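Local coordinates for selenium-binding protein (PDB 2ECE) that is of unknown function but adopts a beta-propeller fold and may bind selenium, at residues 99-108 against 137-145; 35-46 against 62-73. All blocks are in the same frame, centred on the assembly; numbering follows the deposited sequence.

How the contacts relate
The two contacts follow one another along the chain and around the propeller, their centres about 14 Å apart. Contact 2 pairs two strands of one blade and ends in the connection leading to the next; contact 1 joins that next blade to the one after it. They meet at D71 of contact 2, where OD1 receives R107 NH1 of contact 1 in a salt bridge of 2.7 Å and also lies 2.7 Å from S105 OG, a probable hydrogen bond. E72 adds a salt bridge to R104, and L73 CD2 packs 3.5 Å from V100 CG1. Contact 1 lies deeper, with its centre about 12 Å from that of the chain against about 19 Å for contact 2.

Contact 1. Residues 99-108 against 137-145; sequences IVPGLRSSRI and YSRLHTVHC
I99 and V143 open the interface between two successive blades of the beta-propeller, residues 99-101 running roughly antiparallel to strand 140-145 (157°), their axes 7.5 Å apart at closest approach, so that side chains rather than backbone bonds fill the gap. The two branched chains cross at about a right angle, I99 CB lying 3.9 Å from V143 CG1. P101 comes next: its CD rests on V143 CG2, and its CB meets L140 CB at 3.6 Å. Beyond P101 the chain leaves the strand, and L103 follows in the loop. With CG set opposite the backbone N (chi1 -180°), the side chain carries CD1 to within 3.4 Å of L140 O, while L103 O receives a CA-H...O contact from R139 CA. The guanidinium of R139 leads off from there: NH1 bonds in plane to S138 OG, itself bonded to N157 O, and NE forms a salt bridge with E214. S105 closes an ST turn by accepting R107 N, and the following S106, at positive phi, supplies the one hydrogen bond between the segments. Its OG sits beside its own backbone N and takes R139 N at 2.7 Å in a nearly straight bond (168°), at the corner where the chain turns into strand 140-145. S106 O is buried without a polar partner. I108 completes the packing, its CG1 placed 3.6 Å from L140 CD2.

Contact 2. Residues 35-46 against 62-73; sequences TGTGINRADFIA and HKVELPYINDEL
The phenyl ring of F44 is approached obliquely by the extended side chain of K63, whose CD lies 3.8 Å from F44 CE1, while A42 O sits at the ring edge in its plane. The carboxylate of D43 is the second flat group, and its OD2 draws the loops together. With CG beside the backbone N (chi1 -65°), this carboxylate is carried to the backbone amides of E72 and L73. T35 OG1 reaches the syn lone pair of OD2 at 3.0 Å; L73 N comes from the anti side at the same length, 30° out of the carboxylate plane. E72 N adds a weak bond. The other oxygen, OD1, accepts Y34 N and a water that also bridges R41 O and N70 N. A second water ties D43 N to Y68 O and to D71. D43 CB packs 3.6 Å from L73 CG. Beyond D43 the segments pair as the antiparallel hairpin of strands 44-49 and 60-65: I45 and V64 form the hydrogen-bonded pair, V64 N to I45 O being the shorter bond at 2.8 Å, and L66 N to D43 O extends the pairing by one more bond. At the loop end, I69 CD1 packs 3.5 Å from N40 OD1. Strand 27-33 lies beside strand 44-49 in the same blade, its C32 touching F44; the face bearing I45 and V64 packs on the next blade, I111 of strand 108-112 meeting I45 and I122 of strand 121-126 meeting V64 and L66.

Contact 1. Residues 99-108 against 137-145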
loop_
_atom_site.group_PDB
_atom_site.type_symbol
_atom_site.label_atom_id
_atom_site.label_comp_id
_atom_site.label_asym_id
_atom_site.label_seq_id
_atom_site.Cartn_x
_atom_site.Cartn_y
_atom_site.Cartn_z
ATOM N N ILE A 99 0.034 -7.267 -11.915
ATOM C CA ILE A 99 -0.774 -6.230 -12.553
ATOM C C ILE A 99 -0.150 -4.939 -12.023
ATOM O O ILE A 99 -0.335 -4.591 -10.854
ATOM C CB ILE A 99 -2.249 -6.341 -12.095
ATOM C CG1 ILE A 99 -2.748 -7.773 -12.303
ATOM C CG2 ILE A 99 -3.127 -5.377 -12.873
ATOM C CD1 ILE A 99 -2.720 -8.227 -13.746
ATOM N N VAL A 100 0.594 -4.244 -12.886
ATOM C CA VAL A 100 1.320 -3.032 -12.512
ATOM C C VAL A 100 0.836 -1.760 -13.198
ATOM O O VAL A 100 1.120 -1.533 -14.372
ATOM C CB VAL A 100 2.823 -3.212 -12.824
ATOM C CG1 VAL A 100 3.620 -2.003 -12.329
ATOM C CG2 VAL A 100 3.325 -4.507 -12.186
ATOM N N PRO A 101 0.127 -0.891 -12.456
ATOM C CA PRO A 101 -0.384 0.350 -13.037
ATOM C C PRO A 101 0.513 1.564 -12.815
ATOM O O PRO A 101 1.346 1.585 -11.904
ATOM C CB PRO A 101 -1.724 0.509 -12.332
ATOM C CG PRO A 101 -1.352 0.111 -10.920
ATOM C CD PRO A 101 -0.492 -1.141 -11.138
ATOM N N GLY A 102 0.336 2.578 -13.656
ATOM C CA GLY A 102 1.107 3.798 -13.499
ATOM C C GLY A 102 0.237 4.785 -12.743
ATOM O O GLY A 102 -0.851 5.147 -13.216
ATOM N N LEU A 103 0.687 5.217 -11.566
ATOM C CA LEU A 103 -0.094 6.166 -10.776
ATOM C C LEU A 103 -0.196 7.525 -11.489
ATOM O O LEU A 103 -1.119 8.295 -11.230
ATOM C CB LEU A 103 0.519 6.335 -9.380
ATOM C CG LEU A 103 -0.175 7.291 -8.401
ATOM C CD1 LEU A 103 -1.641 6.920 -8.214
ATOM C CD2 LEU A 103 0.559 7.239 -7.067
ATOM N N ARG A 104 0.754 7.811 -12.379
ATOM C CA ARG A 104 0.744 9.053 -13.151
ATOM C C ARG A 104 0.185 8.835 -14.559
ATOM O O ARG A 104 -0.663 9.601 -15.024
ATOM C CB ARG A 104 2.160 9.648 -13.263
ATOM C CG ARG A 104 2.524 10.664 -12.177
ATOM C CD ARG A 104 3.893 11.313 -12.412
ATOM N NE ARG A 104 4.293 12.152 -11.282
ATOM C CZ ARG A 104 3.932 13.423 -11.115
ATOM N NH1 ARG A 104 3.166 14.025 -12.018
ATOM N NH2 ARG A 104 4.292 14.077 -10.019
ATOM N N SER A 105 0.639 7.772 -15.220
ATOM C CA SER A 105 0.225 7.472 -16.593
ATOM C C SER A 105 -1.128 6.806 -16.823
ATOM O O SER A 105 -1.723 6.980 -17.887
ATOM C CB SER A 105 1.283 6.602 -17.268
ATOM O OG SER A 105 1.281 5.307 -16.686
ATOM N N SER A 106 -1.600 6.030 -15.851
ATOM C CA SER A 106 -2.861 5.307 -15.979
ATOM C C SER A 106 -2.669 4.074 -16.865
ATOM O O SER A 106 -3.626 3.399 -17.230
ATOM C CB SER A 106 -3.952 6.197 -16.580
ATOM O OG SER A 106 -4.257 7.282 -15.726
ATOM N N ARG A 107 -1.421 3.788 -17.213
ATOM C CA ARG A 107 -1.110 2.628 -18.038
ATOM C C ARG A 107 -1.115 1.388 -17.144
ATOM O O ARG A 107 -0.883 1.495 -15.938
ATOM C CB ARG A 107 0.271 2.816 -18.683
ATOM C CG ARG A 107 0.793 1.618 -19.471
ATOM C CD ARG A 107 2.076 1.969 -20.240
ATOM N NE ARG A 107 1.865 3.020 -21.241
ATOM C CZ ARG A 107 2.289 4.276 -21.126
ATOM N NH1 ARG A 107 2.957 4.665 -20.047
ATOM N NH2 ARG A 107 2.058 5.146 -22.103
ATOM N N ILE A 108 -1.408 0.223 -17.714
ATOM C CA ILE A 108 -1.396 -1.018 -16.932
ATOM C C ILE A 108 -0.527 -2.058 -17.627
ATOM O O ILE A 108 -0.733 -2.370 -18.808
ATOM C CB ILE A 108 -2.798 -1.640 -16.765
ATOM C CG1 ILE A 108 -3.749 -0.655 -16.087
ATOM C CG2 ILE A 108 -2.702 -2.917 -15.899
ATOM C CD1 ILE A 108 -5.183 -1.157 -16.018
ATOM N N TYR A 137 -11.650 6.774 -15.643
ATOM C CA TYR A 137 -10.765 7.082 -14.518
ATOM C C TYR A 137 -9.306 7.222 -14.947
ATOM O O TYR A 137 -8.890 6.681 -15.979
ATOM C CB TYR A 137 -10.828 5.974 -13.454
ATOM C CG TYR A 137 -12.128 5.851 -12.697
ATOM C CD1 TYR A 137 -12.770 6.976 -12.180
ATOM C CD2 TYR A 137 -12.684 4.595 -12.432
ATOM C CE1 TYR A 137 -13.931 6.855 -11.412
ATOM C CE2 TYR A 137 -13.844 4.464 -11.666
ATOM C CZ TYR A 137 -14.458 5.600 -11.160
ATOM O OH TYR A 137 -15.584 5.480 -10.382
ATOM N N SER A 138 -8.526 7.938 -14.140
ATOM C CA SER A 138 -7.101 8.117 -14.413
ATOM C C SER A 138 -6.323 8.111 -13.097
ATOM O O SER A 138 -6.907 8.324 -12.026
ATOM C CB SER A 138 -6.850 9.427 -15.179
ATOM O OG SER A 138 -7.084 10.569 -14.371
ATOM N N ARG A 139 -5.012 7.871 -13.189
ATOM C CA ARG A 139 -4.109 7.814 -12.034
ATOM C C ARG A 139 -4.470 6.610 -11.165
ATOM O O ARG A 139 -5.111 6.742 -10.116
ATOM C CB ARG A 139 -4.179 9.110 -11.217
ATOM C CG ARG A 139 -3.407 10.294 -11.825
ATOM C CD ARG A 139 -4.134 10.943 -13.009
ATOM N NE ARG A 139 -3.490 12.199 -13.399
ATOM C CZ ARG A 139 -4.047 13.133 -14.175
ATOM N NH1 ARG A 139 -5.271 12.975 -14.662
ATOM N NH2 ARG A 139 -3.376 14.240 -14.454
ATOM N N LEU A 140 -4.038 5.438 -11.620
ATOM C CA LEU A 140 -4.332 4.166 -10.964
ATOM C C LEU A 140 -3.439 3.870 -9.771
ATOM O O LEU A 140 -2.208 3.980 -9.844
ATOM C CB LEU A 140 -4.252 3.040 -11.991
ATOM C CG LEU A 140 -5.516 2.841 -12.838
ATOM C CD1 LEU A 140 -6.029 4.167 -13.387
ATOM C CD2 LEU A 140 -5.197 1.864 -13.960
ATOM N N HIS A 141 -4.078 3.472 -8.674
ATOM C CA HIS A 141 -3.383 3.213 -7.421
ATOM C C HIS A 141 -3.360 1.748 -6.953
ATOM O O HIS A 141 -2.471 0.981 -7.321
ATOM C CB HIS A 141 -4.012 4.102 -6.337
ATOM C CG HIS A 141 -3.270 4.104 -5.037
ATOM N ND1 HIS A 141 -2.188 4.925 -4.795
ATOM C CD2 HIS A 141 -3.455 3.382 -3.907
ATOM C CE1 HIS A 141 -1.739 4.710 -3.571
ATOM N NE2 HIS A 141 -2.490 3.778 -3.010
ATOM N N THR A 142 -4.352 1.368 -6.158
ATOM C CA THR A 142 -4.427 0.020 -5.592
ATOM C C THR A 142 -4.950 -1.078 -6.521
ATOM O O THR A 142 -5.906 -0.867 -7.264
ATOM C CB THR A 142 -5.313 0.014 -4.324
ATOM O OG1 THR A 142 -4.811 0.980 -3.387
ATOM C CG2 THR A 142 -5.329 -1.397 -3.668
ATOM N N VAL A 143 -4.315 -2.249 -6.461
ATOM C CA VAL A 143 -4.741 -3.406 -7.244
ATOM C C VAL A 143 -5.057 -4.554 -6.293
ATOM O O VAL A 143 -4.241 -4.886 -5.431
ATOM C CB VAL A 143 -3.641 -3.914 -8.199
ATOM C CG1 VAL A 143 -4.147 -5.150 -8.949
ATOM C CG2 VAL A 143 -3.248 -2.824 -9.168
ATOM N N HIS A 144 -6.238 -5.151 -6.443
ATOM C CA HIS A 144 -6.635 -6.285 -5.618
ATOM C C HIS A 144 -7.214 -7.395 -6.490
ATOM O O HIS A 144 -7.986 -7.126 -7.415
ATOM C CB HIS A 144 -7.676 -5.867 -4.570
ATOM C CG HIS A 144 -7.078 -5.277 -3.331
ATOM N ND1 HIS A 144 -6.104 -5.926 -2.600
ATOM C CD2 HIS A 144 -7.317 -4.109 -2.686
ATOM C CE1 HIS A 144 -5.765 -5.182 -1.561
ATOM N NE2 HIS A 144 -6.488 -4.074 -1.588
ATOM N N CYS A 145 -6.837 -8.636 -6.191
ATOM C CA CYS A 145 -7.320 -9.807 -6.934
ATOM C C CYS A 145 -8.619 -10.298 -6.285
ATOM O O CYS A 145 -8.621 -10.742 -5.136
ATOM C CB CYS A 145 -6.248 -10.927 -6.927
ATOM S SG CYS A 145 -5.246 -10.935 -5.399
#

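Contact 2. Residues 35-46 against 62-73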
loop_
_atom_site.group_PDB
_atom_site.type_symbol
_atom_site.label_atom_id
_atom_site.label_comp_id
_atom_site.label_asym_id
_atom_site.label_seq_id
_atom_site.Cartn_x
_atom_site.Cartn_y
_atom_site.Cartn_z
ATOM N N THR A 35 10.764 8.398 -11.694
ATOM C CA THR A 35 9.851 9.528 -11.790
ATOM C C THR A 35 10.079 10.428 -10.577
ATOM O O THR A 35 9.986 9.977 -9.434
ATOM C CB THR A 35 8.375 9.062 -11.796
ATOM O OG1 THR A 35 8.160 8.147 -12.875
ATOM C CG2 THR A 35 7.449 10.244 -11.974
ATOM N N GLY A 36 10.401 11.695 -10.824
ATOM C CA GLY A 36 10.634 12.622 -9.729
ATOM C C GLY A 36 12.093 12.757 -9.315
ATOM O O GLY A 36 12.434 13.597 -8.476
ATOM N N THR A 37 12.962 11.940 -9.903
ATOM C CA THR A 37 14.382 11.982 -9.572
ATOM C C THR A 37 15.160 12.869 -10.527
ATOM O O THR A 37 16.314 13.209 -10.267
ATOM C CB THR A 37 15.016 10.595 -9.651
ATOM O OG1 THR A 37 14.981 10.148 -11.013
ATOM C CG2 THR A 37 14.266 9.612 -8.746
ATOM N N GLY A 38 14.535 13.227 -11.641
ATOM C CA GLY A 38 15.210 14.059 -12.616
ATOM C C GLY A 38 15.977 13.206 -13.604
ATOM O O GLY A 38 16.592 13.721 -14.536
ATOM N N ILE A 39 15.942 11.894 -13.401
ATOM C CA ILE A 39 16.631 10.967 -14.288
ATOM C C ILE A 39 15.679 10.470 -15.364
ATOM O O ILE A 39 14.615 9.925 -15.066
ATOM C CB ILE A 39 17.200 9.785 -13.492
ATOM C CG1 ILE A 39 18.315 10.297 -12.579
ATOM C CG2 ILE A 39 17.721 8.710 -14.437
ATOM C CD1 ILE A 39 18.656 9.376 -11.457
ATOM N N ASN A 40 16.072 10.664 -16.619
ATOM C CA ASN A 40 15.251 10.269 -17.755
ATOM C C ASN A 40 15.354 8.784 -18.097
ATOM O O ASN A 40 15.937 8.409 -19.114
ATOM C CB ASN A 40 15.619 11.128 -18.975
ATOM C CG ASN A 40 14.551 11.102 -20.053
ATOM O OD1 ASN A 40 13.356 11.194 -19.764
ATOM N ND2 ASN A 40 14.977 10.996 -21.308
ATOM N N ARG A 41 14.783 7.948 -17.228
ATOM C CA ARG A 41 14.761 6.493 -17.401
ATOM C C ARG A 41 13.406 5.965 -16.949
ATOM O O ARG A 41 12.785 6.520 -16.050
ATOM C CB ARG A 41 15.828 5.806 -16.550
ATOM C CG ARG A 41 17.245 5.915 -17.044
ATOM C CD ARG A 41 18.140 5.099 -16.123
ATOM N NE ARG A 41 19.521 5.574 -16.117
ATOM C CZ ARG A 41 20.424 5.215 -15.210
ATOM N NH1 ARG A 41 20.089 4.379 -14.236
ATOM N NH2 ARG A 41 21.660 5.696 -15.270
ATOM N N ALA A 42 12.966 4.876 -17.561
ATOM C CA ALA A 42 11.682 4.280 -17.219
ATOM C C ALA A 42 11.674 3.672 -15.821
ATOM O O ALA A 42 12.720 3.306 -15.278
ATOM C CB ALA A 42 11.320 3.211 -18.243
ATOM N N ASP A 43 10.488 3.586 -15.230
ATOM C CA ASP A 43 10.349 2.969 -13.920
ATOM C C ASP A 43 10.512 1.475 -14.206
ATOM O O ASP A 43 10.594 1.078 -15.372
ATOM C CB ASP A 43 8.970 3.282 -13.329
ATOM C CG ASP A 43 8.784 4.764 -13.043
ATOM O OD1 ASP A 43 9.785 5.514 -13.113
ATOM O OD2 ASP A 43 7.647 5.183 -12.732
ATOM N N PHE A 44 10.561 0.649 -13.167
ATOM C CA PHE A 44 10.755 -0.783 -13.366
ATOM C C PHE A 44 10.370 -1.601 -12.145
ATOM O O PHE A 44 10.218 -1.074 -11.045
ATOM C CB PHE A 44 12.229 -1.068 -13.690
ATOM C CG PHE A 44 13.184 -0.631 -12.600
ATOM C CD1 PHE A 44 13.645 -1.541 -11.646
ATOM C CD2 PHE A 44 13.621 0.694 -12.529
ATOM C CE1 PHE A 44 14.531 -1.141 -10.639
ATOM C CE2 PHE A 44 14.503 1.105 -11.529
ATOM C CZ PHE A 44 14.964 0.181 -10.576
ATOM N N ILE A 45 10.217 -2.902 -12.359
ATOM C CA ILE A 45 9.904 -3.828 -11.280
ATOM C C ILE A 45 11.215 -4.541 -10.998
ATOM O O ILE A 45 11.818 -5.131 -11.898
ATOM C CB ILE A 45 8.857 -4.886 -11.694
ATOM C CG1 ILE A 45 7.463 -4.253 -11.756
ATOM C CG2 ILE A 45 8.875 -6.053 -10.692
ATOM C CD1 ILE A 45 6.884 -3.895 -10.393
ATOM N N ALA A 46 11.672 -4.471 -9.756
ATOM C CA ALA A 46 12.919 -5.129 -9.405
ATOM C C ALA A 46 12.625 -6.478 -8.781
ATOM O O ALA A 46 11.672 -6.619 -8.012
ATOM C CB ALA A 46 13.707 -4.268 -8.435
ATOM N N HIS A 62 17.187 -9.208 -11.252
ATOM C CA HIS A 62 16.587 -8.851 -12.532
ATOM C C HIS A 62 15.742 -7.590 -12.389
ATOM O O HIS A 62 15.206 -7.299 -11.320
ATOM C CB HIS A 62 15.705 -9.993 -13.052
ATOM C CG HIS A 62 15.178 -9.773 -14.440
ATOM N ND1 HIS A 62 15.986 -9.798 -15.556
ATOM C CD2 HIS A 62 13.925 -9.517 -14.890
ATOM C CE1 HIS A 62 15.257 -9.568 -16.633
ATOM N NE2 HIS A 62 14.002 -9.395 -16.257
ATOM N N LYS A 63 15.640 -6.847 -13.483
ATOM C CA LYS A 63 14.853 -5.627 -13.518
ATOM C C LYS A 63 13.951 -5.689 -14.736
ATOM O O LYS A 63 14.417 -5.867 -15.862
ATOM C CB LYS A 63 15.758 -4.391 -13.612
ATOM C CG LYS A 63 16.567 -4.087 -12.353
ATOM C CD LYS A 63 17.358 -2.791 -12.523
ATOM C CE LYS A 63 18.103 -2.412 -11.251
ATOM N NZ LYS A 63 18.753 -1.075 -11.369
ATOM N N VAL A 64 12.649 -5.588 -14.507
ATOM C CA VAL A 64 11.704 -5.601 -15.611
ATOM C C VAL A 64 11.554 -4.133 -15.987
ATOM O O VAL A 64 10.695 -3.423 -15.461
ATOM C CB VAL A 64 10.342 -6.166 -15.179
ATOM C CG1 VAL A 64 9.415 -6.257 -16.381
ATOM C CG2 VAL A 64 10.534 -7.542 -14.542
ATOM N N GLU A 65 12.429 -3.675 -16.875
ATOM C CA GLU A 65 12.411 -2.291 -17.313
ATOM C C GLU A 65 11.209 -2.012 -18.222
ATOM O O GLU A 65 10.946 -2.750 -19.175
ATOM C CB GLU A 65 13.752 -1.965 -17.988
ATOM C CG GLU A 65 14.873 -1.838 -16.949
ATOM C CD GLU A 65 16.284 -1.873 -17.525
ATOM O OE1 GLU A 65 16.444 -1.882 -18.765
ATOM O OE2 GLU A 65 17.240 -1.889 -16.715
ATOM N N LEU A 66 10.465 -0.955 -17.898
ATOM C CA LEU A 66 9.268 -0.585 -18.654
ATOM C C LEU A 66 9.571 0.169 -19.949
ATOM O O LEU A 66 10.585 0.848 -20.052
ATOM C CB LEU A 66 8.337 0.243 -17.763
ATOM C CG LEU A 66 7.954 -0.500 -16.475
ATOM C CD1 LEU A 66 7.068 0.376 -15.612
ATOM C CD2 LEU A 66 7.244 -1.809 -16.834
ATOM N N PRO A 67 8.681 0.058 -20.951
ATOM C CA PRO A 67 8.843 0.720 -22.253
ATOM C C PRO A 67 8.581 2.221 -22.299
ATOM O O PRO A 67 8.877 2.862 -23.304
ATOM C CB PRO A 67 7.884 -0.053 -23.150
ATOM C CG PRO A 67 6.768 -0.384 -22.204
ATOM C CD PRO A 67 7.526 -0.857 -20.978
ATOM N N TYR A 68 8.013 2.785 -21.238
ATOM C CA TYR A 68 7.755 4.223 -21.216
ATOM C C TYR A 68 8.345 4.861 -19.970
ATOM O O TYR A 68 8.667 4.177 -18.998
ATOM C CB TYR A 68 6.251 4.535 -21.257
ATOM C CG TYR A 68 5.509 3.958 -22.437
ATOM C CD1 TYR A 68 4.899 2.709 -22.354
ATOM C CD2 TYR A 68 5.415 4.661 -23.640
ATOM C CE1 TYR A 68 4.209 2.172 -23.436
ATOM C CE2 TYR A 68 4.729 4.133 -24.731
ATOM C CZ TYR A 68 4.128 2.889 -24.622
ATOM O OH TYR A 68 3.441 2.363 -25.690
ATOM N N ILE A 69 8.458 6.182 -20.000
ATOM C CA ILE A 69 9.007 6.937 -18.886
ATOM C C ILE A 69 7.891 7.652 -18.120
ATOM O O ILE A 69 6.821 7.907 -18.665
ATOM C CB ILE A 69 10.053 7.959 -19.407
ATOM C CG1 ILE A 69 11.284 7.202 -19.917
ATOM C CG2 ILE A 69 10.442 8.932 -18.317
ATOM C CD1 ILE A 69 12.230 8.043 -20.744
ATOM N N ASN A 70 8.149 7.945 -16.848
ATOM C CA ASN A 70 7.209 8.632 -15.961
ATOM C C ASN A 70 5.854 7.968 -15.678
ATOM O O ASN A 70 4.846 8.657 -15.547
ATOM C CB ASN A 70 6.968 10.068 -16.445
ATOM C CG ASN A 70 8.210 10.932 -16.339
ATOM O OD1 ASN A 70 8.953 10.860 -15.354
ATOM N ND2 ASN A 70 8.437 11.762 -17.347
ATOM N N ASP A 71 5.827 6.641 -15.570
ATOM C CA ASP A 71 4.582 5.930 -15.257
ATOM C C ASP A 71 4.204 6.233 -13.808
ATOM O O ASP A 71 3.026 6.358 -13.476
ATOM C CB ASP A 71 4.767 4.404 -15.370
ATOM C CG ASP A 71 4.643 3.883 -16.800
ATOM O OD1 ASP A 71 3.580 4.074 -17.435
ATOM O OD2 ASP A 71 5.606 3.256 -17.285
ATOM N N GLU A 72 5.243 6.367 -12.984
ATOM C CA GLU A 72 5.181 6.575 -11.537
ATOM C C GLU A 72 4.602 5.296 -10.953
ATOM O O GLU A 72 3.419 5.225 -10.614
ATOM C CB GLU A 72 4.332 7.789 -11.119
ATOM C CG GLU A 72 4.119 7.935 -9.573
ATOM C CD GLU A 72 4.920 9.073 -8.906
ATOM O OE1 GLU A 72 5.023 10.173 -9.491
ATOM O OE2 GLU A 72 5.428 8.877 -7.776
ATOM N N LEU A 73 5.441 4.263 -10.882
ATOM C CA LEU A 73 5.014 2.995 -10.302
ATOM C C LEU A 73 4.773 3.279 -8.839
ATOM O O LEU A 73 5.372 4.212 -8.273
ATOM C CB LEU A 73 6.086 1.911 -10.452
ATOM C CG LEU A 73 6.314 1.363 -11.868
ATOM C CD1 LEU A 73 6.978 -0.001 -11.790
ATOM C CD2 LEU A 73 4.983 1.234 -12.594
HETATM O O HOH W 1 10.326 7.137 -15.225
HETATM O O HOH W 2 7.838 4.528 -16.349
#